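Local atomic coordinates of secretion activator protein, hypothetical (Brucella abortus bv. 1 str. 9-941, PDB entry 7DNP), a protein that probably cleaves peptidoglycan as a muramidase of glycoside hydrolase family 108, an autolysin serving the type IV secretion system of Brucella abortus. Residues Asp83-Asp88 and Glu133-Arg138; Arg129-Leu134 and Arg165-Ser170. All coordinates share one frame; numbering follows the deposited sequence.

Contact 1 (Asp83-Asp88 and Glu133-Arg138); sequences DHATLD and ELCDAR
Two near-parallel helices in the buried helical core of this lysozyme-clan protein meet here: Asp83-Asp88, in the glycosyl hydrolase 108 region, and Glu133-Arg138, in what is probably a peptidoglycan-binding region. The short axes run 17° apart and approach to 10.3 Å, and the gap is bridged by apolar contact at one end and charge at the other. At the apolar end CD2 of Leu134 reaches across to Ala85 CB, at 4.1 Å, and to Thr86 OG1, at 3.5 Å. The small alanine lets the leucine tip come close to the helix, while the SG of Cys135 lies 4.4 Å from the same Ala85 CB. Thr86 bends its hydroxyl back along its own helix to the carbonyl oxygen of Val82, so this polar atom has a partner although it sits against a methyl. One turn on, Arg138 stretches fully extended from CG to NE, which carries its guanidinium to Asp88. Arg138 NH1 and NH2 both donate to the single oxygen OD2 of Asp88, each at 2.9 Å, a fork closing end-on with that oxygen in the guanidinium plane; the carboxylate and guanidinium planes are turned 46° to each other. Both bonds are clearly bent, as sharing one acceptor demands. OD2 receives NH1 on its anti lone pair, the one away from OD1, while NH2 comes from the anti side but 32° out of the carboxylate plane. A water extends the bridge, accepting from Arg138 NH1 at 3.1 Å and donating to Ala85 O at 2.9 Å. Arg158 of helix 148-170 also forms a salt bridge with OD2, so two arginines converge on one buried carboxylate. Such surroundings would be expected to favour the ionised form of Asp88, and the shared carboxylate probably offsets the charge of the buried Arg138.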
ATOM      1  N   ASP A  83      -9.184  -2.312  -3.524  1.00 16.44           N
ATOM      2  CA  ASP A  83      -7.912  -3.026  -3.578  1.00 16.49           C
ATOM      3  C   ASP A  83      -6.744  -2.060  -3.745  1.00 15.62           C
ATOM      4  O   ASP A  83      -5.752  -2.142  -3.014  1.00 17.65           O
ATOM      5  CB  ASP A  83      -7.934  -4.068  -4.704  1.00 16.11           C
ATOM      6  CG  ASP A  83      -8.474  -3.523  -6.024  1.00 18.60           C
ATOM      7  OD1 ASP A  83      -8.653  -2.296  -6.162  1.00 18.28           O
ATOM      8  OD2 ASP A  83      -8.711  -4.341  -6.943  1.00 19.93           O
ATOM      9  N   HIS A  84      -6.863  -1.110  -4.679  1.00 14.73           N
ATOM     10  CA  HIS A  84      -5.753  -0.196  -4.949  1.00 18.05           C
ATOM     11  C   HIS A  84      -5.493   0.731  -3.769  1.00 18.53           C
ATOM     12  O   HIS A  84      -4.335   0.963  -3.399  1.00 18.08           O
ATOM     13  CB  HIS A  84      -6.027   0.619  -6.213  1.00 18.02           C
ATOM     14  CG  HIS A  84      -4.952   1.614  -6.530  1.00 21.49           C
ATOM     15  ND1 HIS A  84      -3.699   1.242  -6.963  1.00 21.67           N
ATOM     16  CD2 HIS A  84      -4.942   2.967  -6.465  1.00 19.13           C
ATOM     17  CE1 HIS A  84      -2.963   2.323  -7.158  1.00 20.99           C
ATOM     18  NE2 HIS A  84      -3.693   3.382  -6.860  1.00 20.10           N
ATOM     19  N   ALA A  85      -6.555   1.279  -3.175  1.00 15.12           N
ATOM     20  CA  ALA A  85      -6.388   2.152  -2.018  1.00 16.16           C
ATOM     21  C   ALA A  85      -5.703   1.419  -0.871  1.00 15.95           C
ATOM     22  O   ALA A  85      -4.855   1.988  -0.178  1.00 17.63           O
ATOM     23  CB  ALA A  85      -7.745   2.688  -1.563  1.00 16.39           C
ATOM     24  N   THR A  86      -6.069   0.155  -0.655  1.00 15.92           N
ATOM     25  CA  THR A  86      -5.474  -0.616   0.428  1.00 15.03           C
ATOM     26  C   THR A  86      -4.037  -1.004   0.103  1.00 15.85           C
ATOM     27  O   THR A  86      -3.167  -0.987   0.984  1.00 16.17           O
ATOM     28  CB  THR A  86      -6.331  -1.850   0.700  1.00 18.57           C
ATOM     29  OG1 THR A  86      -7.677  -1.431   0.964  1.00 19.96           O
ATOM     30  CG2 THR A  86      -5.800  -2.629   1.892  1.00 13.84           C
ATOM     31  N   LEU A  87      -3.765  -1.331  -1.164  1.00 15.47           N
ATOM     32  CA  LEU A  87      -2.410  -1.699  -1.573  1.00 17.44           C
ATOM     33  C   LEU A  87      -1.429  -0.552  -1.358  1.00 15.87           C
ATOM     34  O   LEU A  87      -0.332  -0.753  -0.822  1.00 16.12           O
ATOM     35  CB  LEU A  87      -2.404  -2.135  -3.038  1.00 18.13           C
ATOM     36  CG  LEU A  87      -1.031  -2.320  -3.692  1.00 16.52           C
ATOM     37  CD1 LEU A  87      -0.266  -3.467  -3.052  1.00 13.76           C
ATOM     38  CD2 LEU A  87      -1.182  -2.538  -5.194  1.00 20.00           C
ATOM     39  N   ASP A  88      -1.790   0.659  -1.785  1.00 16.43           N
ATOM     40  CA  ASP A  88      -0.840   1.758  -1.640  1.00 16.02           C
ATOM     41  C   ASP A  88      -0.576   2.075  -0.175  1.00 16.29           C
ATOM     42  O   ASP A  88       0.574   2.311   0.214  1.00 15.60           O
ATOM     43  CB  ASP A  88      -1.320   3.010  -2.365  1.00 16.16           C
ATOM     44  CG  ASP A  88      -0.257   4.090  -2.377  1.00 18.01           C
ATOM     45  OD1 ASP A  88       0.677   3.982  -3.194  1.00 21.12           O
ATOM     46  OD2 ASP A  88      -0.327   5.018  -1.542  1.00 21.95           O
ATOM     47  N   GLU A 133     -13.366   6.885   2.765  1.00 14.66           N
ATOM     48  CA  GLU A 133     -13.189   6.839   4.213  1.00 17.88           C
ATOM     49  C   GLU A 133     -11.828   6.272   4.599  1.00 20.07           C
ATOM     50  O   GLU A 133     -11.247   6.699   5.602  1.00 15.57           O
ATOM     51  CB  GLU A 133     -14.311   6.028   4.855  1.00 18.80           C
ATOM     52  CG  GLU A 133     -15.606   6.814   4.963  1.00 24.52           C
ATOM     53  CD  GLU A 133     -16.743   5.999   5.520  1.00 29.64           C
ATOM     54  OE1 GLU A 133     -16.480   5.079   6.321  1.00 33.35           O
ATOM     55  OE2 GLU A 133     -17.904   6.287   5.160  1.00 37.59           O
ATOM     56  N   LEU A 134     -11.304   5.320   3.818  1.00 18.71           N
ATOM     57  CA  LEU A 134      -9.976   4.784   4.106  1.00 17.64           C
ATOM     58  C   LEU A 134      -8.893   5.822   3.840  1.00 15.11           C
ATOM     59  O   LEU A 134      -7.949   5.958   4.628  1.00 18.66           O
ATOM     60  CB  LEU A 134      -9.723   3.522   3.281  1.00 15.85           C
ATOM     61  CG  LEU A 134      -8.341   2.874   3.433  1.00 14.35           C
ATOM     62  CD1 LEU A 134      -8.120   2.351   4.852  1.00 16.29           C
ATOM     63  CD2 LEU A 134      -8.153   1.758   2.413  1.00 13.93           C
ATOM     64  N   CYS A 135      -9.009   6.570   2.740  1.00 15.76           N
ATOM     65  CA  CYS A 135      -8.013   7.598   2.458  1.00 17.89           C
ATOM     66  C   CYS A 135      -8.072   8.727   3.487  1.00 18.24           C
ATOM     67  O   CYS A 135      -7.031   9.280   3.865  1.00 15.70           O
ATOM     68  CB  CYS A 135      -8.198   8.123   1.035  1.00 19.34           C
ATOM     69  SG  CYS A 135      -7.764   6.892  -0.247  1.00 25.12           S
ATOM     70  N   ASP A 136      -9.273   9.073   3.965  1.00 15.18           N
ATOM     71  CA  ASP A 136      -9.391  10.055   5.042  1.00 19.40           C
ATOM     72  C   ASP A 136      -8.756   9.530   6.321  1.00 17.74           C
ATOM     73  O   ASP A 136      -8.002  10.241   6.997  1.00 16.68           O
ATOM     74  CB  ASP A 136     -10.862  10.401   5.305  1.00 16.80           C
ATOM     75  CG  ASP A 136     -11.486  11.252   4.214  1.00 20.99           C
ATOM     76  OD1 ASP A 136     -10.766  11.779   3.335  1.00 20.36           O
ATOM     77  OD2 ASP A 136     -12.725  11.384   4.243  1.00 20.50           O
ATOM     78  N   ALA A 137      -9.085   8.289   6.691  1.00 16.36           N
ATOM     79  CA  ALA A 137      -8.511   7.687   7.892  1.00 17.74           C
ATOM     80  C   ALA A 137      -6.996   7.569   7.790  1.00 17.44           C
ATOM     81  O   ALA A 137      -6.295   7.650   8.804  1.00 16.36           O
ATOM     82  CB  ALA A 137      -9.139   6.313   8.133  1.00 17.20           C
ATOM     83  N   ARG A 138      -6.475   7.378   6.577  1.00 16.65           N
ATOM     84  CA  ARG A 138      -5.029   7.332   6.387  1.00 17.15           C
ATOM     85  C   ARG A 138      -4.403   8.693   6.661  1.00 18.97           C
ATOM     86  O   ARG A 138      -3.376   8.792   7.346  1.00 17.29           O
ATOM     87  CB  ARG A 138      -4.716   6.861   4.967  1.00 15.65           C
ATOM     88  CG  ARG A 138      -3.239   6.808   4.614  1.00 15.27           C
ATOM     89  CD  ARG A 138      -3.075   6.311   3.184  1.00 14.17           C
ATOM     90  NE  ARG A 138      -1.677   6.213   2.783  1.00 15.05           N
ATOM     91  CZ  ARG A 138      -1.281   5.877   1.562  1.00 13.54           C
ATOM     92  NH1 ARG A 138      -2.184   5.609   0.627  1.00 16.33           N
ATOM     93  NH2 ARG A 138       0.012   5.822   1.273  1.00 14.16           N
TER
HETATM   94  O   HOH W   1      -5.119   4.764   0.733  1.00 18.12           O

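Contact 2 (Arg129-Leu134 and Arg165-Ser170); sequences RIINEL and RALAFS
Ile131 packs against Ala166, Leu167 and Ser170 in a partly buried, largely apolar contact, with no hydrogen bond between the two segments, where the antiparallel helices 127-142 and 148-170 meet toward the periphery of the fold. The segment axes lie 9.8 Å apart at 170°, and the backbones are nearest at Ile131 and Leu167. The branched isoleucine divides its work between two arms. Ile131 CG2, set anti to the backbone N (chi1 -68° for CG1), meets Ala166 CB and Leu167 CD2, both at 3.7 Å. The longer arm runs on to Ile131 CD1, which lies 3.6 Å from the carbonyl oxygen of Ala166 and 3.8 Å from Ser170 CB. The pair forms a helical hairpin, successive helices joined by residues 143-147, and small residues at 166 and 170, one turn apart, let the isoleucine sit close to the partner backbone. Val82, from helix 82-93, also touches Ile131, so a third helix shares in its burial. Leu167 and Ile131 lie alongside with their side chains running opposite ways, and the other methyl of Leu167 turns toward Asn132. There Leu167 CD1 comes within 3.9 Å of Asn132 OD1, the two side chains crossing at about a right angle. That oxygen takes its hydrogen bond from Arg163 NH1, one helical turn before Leu167, which suits an amide at the partly exposed margin of the hairpin.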
ATOM      1  N   ARG A 129     -17.369   4.685  -1.173  1.00 20.79           N
ATOM      2  CA  ARG A 129     -17.418   5.144   0.210  1.00 23.70           C
ATOM      3  C   ARG A 129     -16.262   4.569   1.020  1.00 22.84           C
ATOM      4  O   ARG A 129     -15.618   5.289   1.794  1.00 20.58           O
ATOM      5  CB  ARG A 129     -18.760   4.771   0.843  1.00 25.04           C
ATOM      6  CG  ARG A 129     -18.805   4.984   2.349  1.00 33.75           C
ATOM      7  CD  ARG A 129     -20.209   4.779   2.899  1.00 41.96           C
ATOM      8  NE  ARG A 129     -20.941   6.039   3.006  1.00 47.82           N
ATOM      9  CZ  ARG A 129     -21.712   6.540   2.043  1.00 46.42           C
ATOM     10  NH1 ARG A 129     -21.859   5.887   0.896  1.00 44.38           N
ATOM     11  NH2 ARG A 129     -22.339   7.692   2.230  1.00 45.83           N
ATOM     12  N   ILE A 130     -15.987   3.271   0.859  1.00 19.98           N
ATOM     13  CA  ILE A 130     -14.833   2.667   1.522  1.00 20.01           C
ATOM     14  C   ILE A 130     -13.551   3.379   1.111  1.00 18.46           C
ATOM     15  O   ILE A 130     -12.703   3.701   1.955  1.00 19.68           O
ATOM     16  CB  ILE A 130     -14.761   1.161   1.207  1.00 20.95           C
ATOM     17  CG1 ILE A 130     -15.973   0.433   1.790  1.00 19.65           C
ATOM     18  CG2 ILE A 130     -13.458   0.565   1.739  1.00 18.27           C
ATOM     19  CD1 ILE A 130     -15.904  -1.072   1.642  1.00 21.07           C
ATOM     20  N   ILE A 131     -13.398   3.649  -0.189  1.00 16.97           N
ATOM     21  CA  ILE A 131     -12.185   4.292  -0.688  1.00 20.55           C
ATOM     22  C   ILE A 131     -11.998   5.659  -0.043  1.00 20.14           C
ATOM     23  O   ILE A 131     -10.903   5.999   0.423  1.00 17.97           O
ATOM     24  CB  ILE A 131     -12.225   4.401  -2.223  1.00 15.25           C
ATOM     25  CG1 ILE A 131     -12.122   3.014  -2.864  1.00 15.14           C
ATOM     26  CG2 ILE A 131     -11.105   5.318  -2.715  1.00 17.89           C
ATOM     27  CD1 ILE A 131     -12.523   2.991  -4.327  1.00 17.31           C
ATOM     28  N   ASN A 132     -13.065   6.465  -0.011  1.00 16.78           N
ATOM     29  CA  ASN A 132     -12.949   7.812   0.545  1.00 20.33           C
ATOM     30  C   ASN A 132     -12.676   7.768   2.039  1.00 20.32           C
ATOM     31  O   ASN A 132     -11.835   8.526   2.543  1.00 18.85           O
ATOM     32  CB  ASN A 132     -14.213   8.622   0.254  1.00 21.15           C
ATOM     33  CG  ASN A 132     -14.242   9.162  -1.161  1.00 20.15           C
ATOM     34  OD1 ASN A 132     -13.282   9.778  -1.619  1.00 20.75           O
ATOM     35  ND2 ASN A 132     -15.339   8.920  -1.868  1.00 19.87           N
ATOM     36  N   GLU A 133     -13.366   6.885   2.765  1.00 14.66           N
ATOM     37  CA  GLU A 133     -13.189   6.839   4.213  1.00 17.88           C
ATOM     38  C   GLU A 133     -11.828   6.272   4.599  1.00 20.07           C
ATOM     39  O   GLU A 133     -11.247   6.699   5.602  1.00 15.57           O
ATOM     40  CB  GLU A 133     -14.311   6.028   4.855  1.00 18.80           C
ATOM     41  CG  GLU A 133     -15.606   6.814   4.963  1.00 24.52           C
ATOM     42  CD  GLU A 133     -16.743   5.999   5.520  1.00 29.64           C
ATOM     43  OE1 GLU A 133     -16.480   5.079   6.321  1.00 33.35           O
ATOM     44  OE2 GLU A 133     -17.904   6.287   5.160  1.00 37.59           O
ATOM     45  N   LEU A 134     -11.304   5.320   3.818  1.00 18.71           N
ATOM     46  CA  LEU A 134      -9.976   4.784   4.106  1.00 17.64           C
ATOM     47  C   LEU A 134      -8.893   5.822   3.840  1.00 15.11           C
ATOM     48  O   LEU A 134      -7.949   5.958   4.628  1.00 18.66           O
ATOM     49  CB  LEU A 134      -9.723   3.522   3.281  1.00 15.85           C
ATOM     50  CG  LEU A 134      -8.341   2.874   3.433  1.00 14.35           C
ATOM     51  CD1 LEU A 134      -8.120   2.351   4.852  1.00 16.29           C
ATOM     52  CD2 LEU A 134      -8.153   1.758   2.413  1.00 13.93           C
ATOM     53  N   ARG A 165      -7.099   7.586  -8.418  1.00 17.09           N
ATOM     54  CA  ARG A 165      -6.962   6.368  -9.209  1.00 20.31           C
ATOM     55  C   ARG A 165      -7.824   5.242  -8.652  1.00 17.47           C
ATOM     56  O   ARG A 165      -8.379   4.446  -9.419  1.00 18.08           O
ATOM     57  CB  ARG A 165      -5.498   5.936  -9.281  1.00 22.34           C
ATOM     58  CG  ARG A 165      -5.228   4.895 -10.372  1.00 21.67           C
ATOM     59  CD  ARG A 165      -3.744   4.632 -10.579  1.00 26.83           C
ATOM     60  NE  ARG A 165      -3.020   5.824 -11.016  1.00 35.35           N
ATOM     61  CZ  ARG A 165      -2.160   6.496 -10.256  1.00 37.07           C
ATOM     62  NH1 ARG A 165      -1.912   6.102  -9.007  1.00 41.63           N
ATOM     63  NH2 ARG A 165      -1.546   7.566 -10.743  1.00 39.35           N
ATOM     64  N   ALA A 166      -7.958   5.156  -7.325  1.00 17.73           N
ATOM     65  CA  ALA A 166      -8.774   4.091  -6.744  1.00 14.93           C
ATOM     66  C   ALA A 166     -10.240   4.248  -7.132  1.00 18.92           C
ATOM     67  O   ALA A 166     -10.884   3.286  -7.568  1.00 17.38           O
ATOM     68  CB  ALA A 166      -8.620   4.068  -5.226  1.00 17.17           C
ATOM     69  N   LEU A 167     -10.786   5.456  -6.977  1.00 16.49           N
ATOM     70  CA  LEU A 167     -12.165   5.698  -7.388  1.00 19.04           C
ATOM     71  C   LEU A 167     -12.360   5.418  -8.873  1.00 20.25           C
ATOM     72  O   LEU A 167     -13.416   4.914  -9.277  1.00 21.88           O
ATOM     73  CB  LEU A 167     -12.562   7.135  -7.056  1.00 18.30           C
ATOM     74  CG  LEU A 167     -12.548   7.468  -5.562  1.00 19.41           C
ATOM     75  CD1 LEU A 167     -12.546   8.966  -5.333  1.00 21.45           C
ATOM     76  CD2 LEU A 167     -13.726   6.826  -4.865  1.00 19.49           C
ATOM     77  N   ALA A 168     -11.356   5.734  -9.695  1.00 16.97           N
ATOM     78  CA  ALA A 168     -11.418   5.397 -11.112  1.00 21.26           C
ATOM     79  C   ALA A 168     -11.486   3.887 -11.312  1.00 24.27           C
ATOM     80  O   ALA A 168     -12.375   3.385 -12.009  1.00 22.45           O
ATOM     81  CB  ALA A 168     -10.214   5.990 -11.844  1.00 18.46           C
ATOM     82  N   PHE A 169     -10.553   3.143 -10.697  1.00 21.71           N
ATOM     83  CA  PHE A 169     -10.580   1.684 -10.784  1.00 22.05           C
ATOM     84  C   PHE A 169     -11.925   1.120 -10.345  1.00 22.88           C
ATOM     85  O   PHE A 169     -12.405   0.134 -10.915  1.00 20.68           O
ATOM     86  CB  PHE A 169      -9.464   1.078  -9.924  1.00 21.67           C
ATOM     87  CG  PHE A 169      -8.098   1.155 -10.544  1.00 21.05           C
ATOM     88  CD1 PHE A 169      -7.936   1.159 -11.920  1.00 26.88           C
ATOM     89  CD2 PHE A 169      -6.966   1.224  -9.740  1.00 21.34           C
ATOM     90  CE1 PHE A 169      -6.664   1.227 -12.484  1.00 27.89           C
ATOM     91  CE2 PHE A 169      -5.700   1.294 -10.293  1.00 18.02           C
ATOM     92  CZ  PHE A 169      -5.547   1.296 -11.666  1.00 25.71           C
ATOM     93  N   SER A 170     -12.551   1.744  -9.344  1.00 19.46           N
ATOM     94  CA  SER A 170     -13.834   1.282  -8.824  1.00 23.40           C
ATOM     95  C   SER A 170     -14.944   1.314  -9.869  1.00 26.15           C
ATOM     96  O   SER A 170     -15.947   0.607  -9.716  1.00 24.38           O
ATOM     97  CB  SER A 170     -14.227   2.133  -7.610  1.00 23.71           C
ATOM     98  OG  SER A 170     -15.628   2.286  -7.522  1.00 32.74           O
TER

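Contacts 1 and 2 lie on overlapping stretches of helix 127-142, with Leu134 in both segments but reaching across only in contact 1; their centres lie about 7 Å apart. Adjoining faces of that helix are engaged, and Ile131 and Cys135 each touch both helix 82-93 and helix 148-170. Those two helices also meet directly: Ala85 CB is 4.0 Å from Ala166 CB, and the rings of His84 and Phe169 pack edge-to-face, closing a three-helix cluster. In contact 1 the Arg138 side chain is about 6 Å from the bound peptidoglycan fragment. The centre of contact 2 is about 13 Å from the centre of the chain, that of contact 1 about 8 Å.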